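Local atomic coordinates of arfgap-like finger domain containing protein (Cryptosporidium parvum Iowa II, PDB entry 2OWA), a protein that probably stimulates GTP hydrolysis by ADP-ribosylation factors through a zinc-finger ArfGAP domain, the part of the protein present here. Residues W49-F57 and R91-A100. Numbering follows the deposited sequence.
Sequences WLSLSFAVF and RMDIGGNGRA
Met92 pushes its thioether against the hairpin, with SD 3.7 Å from CD2 of Leu52 and CE lying over one face of the Phe57 ring, a CH-pi contact 3.9 Å from the centroid. Its chain, bent at chi2 (-46°) and chi3, turns CE toward Phe57 and Leu50, a path suited to unbranched methionine. Beside it, the small CB of Ala55 lets the helix end come close, fitting against Arg91 O and Gly95 CA.

Asn97 reads the backbone of Phe57 with both ends of its amide. OD1 accepts from Phe57 N at 2.8 Å, in the carbonyl plane and on a lone pair, while ND2 returns a longer bond to Phe57 O; this pairing fixes which way the amide is flipped. At the other end Arg91, extended from CG to NE, lays its guanidinium edge on the turn. NH2 points almost straight (177°) at Ser53 O, and NE donates to Leu52 O from above the carbonyl plane, on the face opposite Ala55 N.

Between these grips Gly96 N donates to Ala55 O (2.9 Å), and water 1 sits 2.7 Å from Phe54 O and can also reach Gly96 O. Gly95 has no side chain to collide with Ala55 CB, and glycine accommodates the positive phi of Gly96 at the N-cap.

Further out, Asp133 forms a salt bridge with Arg91 NH1, and Phe27 of helix 20-32 packs on Leu50 and Phe57. The G1-bulged hairpin, whose second strand leads into the zinc ligand Cys59, packs on the junction of helices 86-94 and 97-107, consistent with the ArfGAP zinc-finger fold.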
loop_
_atom_site.group_PDB
_atom_site.type_symbol
_atom_site.label_atom_id
_atom_site.label_comp_id
_atom_site.label_asym_id
_atom_site.label_seq_id
_atom_site.Cartn_x
_atom_site.Cartn_y
_atom_site.Cartn_z
ATOM N N TRP A 49 4.103 6.302 4.402
ATOM C CA TRP A 49 4.544 5.773 3.121
ATOM C C TRP A 49 3.615 4.633 2.714
ATOM O O TRP A 49 2.745 4.230 3.489
ATOM C CB TRP A 49 6.018 5.324 3.169
ATOM C CG TRP A 49 6.919 6.471 3.234
ATOM C CD1 TRP A 49 7.139 7.276 4.329
ATOM C CD2 TRP A 49 7.695 7.037 2.160
ATOM N NE1 TRP A 49 7.995 8.294 3.996
ATOM C CE2 TRP A 49 8.376 8.163 2.689
ATOM C CE3 TRP A 49 7.883 6.704 0.808
ATOM C CZ2 TRP A 49 9.246 8.957 1.917
ATOM C CZ3 TRP A 49 8.766 7.500 0.024
ATOM C CH2 TRP A 49 9.427 8.622 0.597
ATOM N N LEU A 50 3.773 4.145 1.487
ATOM C CA LEU A 50 2.899 3.094 0.994
ATOM C C LEU A 50 3.560 2.212 -0.101
ATOM O O LEU A 50 4.494 2.634 -0.779
ATOM C CB LEU A 50 1.517 3.685 0.576
ATOM C CG LEU A 50 1.439 4.710 -0.558
ATOM C CD1 LEU A 50 1.432 3.957 -1.902
ATOM C CD2 LEU A 50 0.171 5.536 -0.422
ATOM N N SER A 51 3.110 0.963 -0.225
ATOM C CA SER A 51 3.417 0.175 -1.440
ATOM C C SER A 51 2.098 0.113 -2.214
ATOM O O SER A 51 1.099 -0.455 -1.701
ATOM C CB SER A 51 3.896 -1.240 -1.093
ATOM O OG SER A 51 3.995 -2.020 -2.275
ATOM N N LEU A 52 2.056 0.726 -3.403
ATOM C CA LEU A 52 0.836 0.673 -4.186
ATOM C C LEU A 52 0.477 -0.761 -4.539
ATOM O O LEU A 52 -0.683 -1.101 -4.520
ATOM C CB LEU A 52 0.916 1.503 -5.465
ATOM C CG LEU A 52 0.479 2.956 -5.244
ATOM C CD1 LEU A 52 0.988 3.823 -6.398
ATOM C CD2 LEU A 52 -1.075 3.092 -5.017
ATOM N N SER A 53 1.489 -1.596 -4.796
ATOM C CA SER A 53 1.319 -3.009 -5.227
ATOM C C SER A 53 0.352 -3.798 -4.356
ATOM O O SER A 53 -0.540 -4.473 -4.851
ATOM C CB SER A 53 2.687 -3.735 -5.224
ATOM O OG SER A 53 3.696 -2.923 -5.833
ATOM N N PHE A 54 0.549 -3.706 -3.045
ATOM C CA PHE A 54 -0.277 -4.426 -2.071
ATOM C C PHE A 54 -1.286 -3.512 -1.397
ATOM O O PHE A 54 -2.029 -3.937 -0.530
ATOM C CB PHE A 54 0.656 -5.111 -1.065
ATOM C CG PHE A 54 1.778 -5.832 -1.737
ATOM C CD1 PHE A 54 1.527 -6.996 -2.488
ATOM C CD2 PHE A 54 3.079 -5.341 -1.665
ATOM C CE1 PHE A 54 2.567 -7.662 -3.147
ATOM C CE2 PHE A 54 4.109 -5.992 -2.308
ATOM C CZ PHE A 54 3.866 -7.146 -3.035
ATOM N N ALA A 55 -1.313 -2.243 -1.822
ATOM C CA ALA A 55 -2.092 -1.207 -1.139
ATOM C C ALA A 55 -1.908 -1.276 0.374
ATOM O O ALA A 55 -2.872 -1.315 1.126
ATOM C CB ALA A 55 -3.581 -1.304 -1.516
ATOM N N VAL A 56 -0.659 -1.305 0.834
ATOM C CA VAL A 56 -0.390 -1.260 2.264
ATOM C C VAL A 56 0.329 0.055 2.623
ATOM O O VAL A 56 1.068 0.602 1.811
ATOM C CB VAL A 56 0.411 -2.480 2.763
ATOM C CG1 VAL A 56 -0.457 -3.807 2.629
ATOM C CG2 VAL A 56 1.714 -2.602 1.991
ATOM N N PHE A 57 0.099 0.532 3.843
ATOM C CA PHE A 57 0.866 1.656 4.422
ATOM C C PHE A 57 2.021 1.167 5.288
ATOM O O PHE A 57 1.844 0.248 6.097
ATOM C CB PHE A 57 -0.020 2.555 5.273
ATOM C CG PHE A 57 -1.053 3.260 4.494
ATOM C CD1 PHE A 57 -0.786 4.500 3.943
ATOM C CD2 PHE A 57 -2.312 2.667 4.288
ATOM C CE1 PHE A 57 -1.778 5.170 3.177
ATOM C CE2 PHE A 57 -3.288 3.308 3.548
ATOM C CZ PHE A 57 -3.036 4.573 3.008
ATOM N N ARG A 91 -7.390 2.290 -5.525
ATOM C CA ARG A 91 -6.668 1.077 -5.157
ATOM C C ARG A 91 -6.336 1.065 -3.674
ATOM O O ARG A 91 -6.567 0.068 -3.007
ATOM C CB ARG A 91 -5.380 0.877 -6.001
ATOM C CG ARG A 91 -4.587 -0.371 -5.582
ATOM C CD ARG A 91 -3.331 -0.546 -6.407
ATOM N NE ARG A 91 -2.725 -1.871 -6.287
ATOM C CZ ARG A 91 -2.981 -2.884 -7.116
ATOM N NH1 ARG A 91 -3.833 -2.728 -8.124
ATOM N NH2 ARG A 91 -2.367 -4.050 -6.967
ATOM N N MET A 92 -5.827 2.183 -3.153
ATOM C CA MET A 92 -5.574 2.324 -1.743
ATOM C C MET A 92 -6.854 2.205 -0.896
ATOM O O MET A 92 -6.826 1.697 0.214
ATOM C CB MET A 92 -4.871 3.663 -1.478
ATOM C CG MET A 92 -3.408 3.730 -1.957
ATOM S SD MET A 92 -2.328 2.339 -1.579
ATOM C CE MET A 92 -2.281 2.398 0.199
ATOM N N ASP A 93 -7.964 2.665 -1.465
ATOM C CA ASP A 93 -9.246 2.717 -0.798
ATOM C C ASP A 93 -9.808 1.303 -0.643
ATOM O O ASP A 93 -10.296 0.949 0.445
ATOM C CB ASP A 93 -10.215 3.598 -1.599
ATOM C CG ASP A 93 -11.468 3.991 -0.795
ATOM O OD1 ASP A 93 -11.628 3.550 0.372
ATOM O OD2 ASP A 93 -12.311 4.745 -1.359
ATOM N N ILE A 94 -9.707 0.488 -1.696
ATOM C CA ILE A 94 -10.222 -0.911 -1.621
ATOM C C ILE A 94 -9.260 -1.890 -0.946
ATOM O O ILE A 94 -9.665 -3.007 -0.563
ATOM C CB ILE A 94 -10.678 -1.466 -2.996
ATOM C CG1 ILE A 94 -9.511 -1.515 -3.990
ATOM C CG2 ILE A 94 -11.836 -0.659 -3.563
ATOM C CD1 ILE A 94 -8.958 -2.859 -4.188
ATOM N N GLY A 95 -7.999 -1.472 -0.807
ATOM C CA GLY A 95 -6.993 -2.260 -0.119
ATOM C C GLY A 95 -6.899 -1.902 1.360
ATOM O O GLY A 95 -7.879 -1.946 2.103
ATOM N N GLY A 96 -5.706 -1.520 1.797
ATOM C CA GLY A 96 -5.488 -1.197 3.205
ATOM C C GLY A 96 -4.735 -2.301 3.912
ATOM O O GLY A 96 -4.669 -3.447 3.430
ATOM N N ASN A 97 -4.146 -1.962 5.057
ATOM C CA ASN A 97 -3.456 -2.956 5.904
ATOM C C ASN A 97 -4.313 -4.114 6.415
ATOM O O ASN A 97 -3.843 -5.236 6.430
ATOM C CB ASN A 97 -2.728 -2.282 7.069
ATOM C CG ASN A 97 -1.543 -1.445 6.613
ATOM O OD1 ASN A 97 -1.319 -1.255 5.408
ATOM N ND2 ASN A 97 -0.775 -0.911 7.590
ATOM N N GLY A 98 -5.568 -3.855 6.819
ATOM C CA GLY A 98 -6.453 -4.941 7.237
ATOM C C GLY A 98 -6.763 -6.028 6.197
ATOM O O GLY A 98 -6.615 -7.232 6.465
ATOM N N ARG A 99 -7.225 -5.631 5.017
ATOM C CA ARG A 99 -7.434 -6.603 3.943
ATOM C C ARG A 99 -6.173 -7.448 3.595
ATOM O O ARG A 99 -6.282 -8.673 3.382
ATOM C CB ARG A 99 -7.923 -5.879 2.689
ATOM C CG ARG A 99 -8.390 -6.826 1.614
ATOM C CD ARG A 99 -9.020 -6.093 0.489
ATOM N NE ARG A 99 -9.815 -6.997 -0.346
ATOM C CZ ARG A 99 -10.528 -6.601 -1.405
ATOM N NH1 ARG A 99 -10.574 -5.316 -1.750
ATOM N NH2 ARG A 99 -11.213 -7.500 -2.106
ATOM N N ALA A 100 -5.016 -6.779 3.507
ATOM C CA ALA A 100 -3.727 -7.431 3.225
ATOM C C ALA A 100 -3.281 -8.406 4.349
ATOM O O ALA A 100 -2.937 -9.566 4.061
ATOM C CB ALA A 100 -2.619 -6.388 2.917
HETATM O O HOH W 1 -4.443 -4.193 0.715
#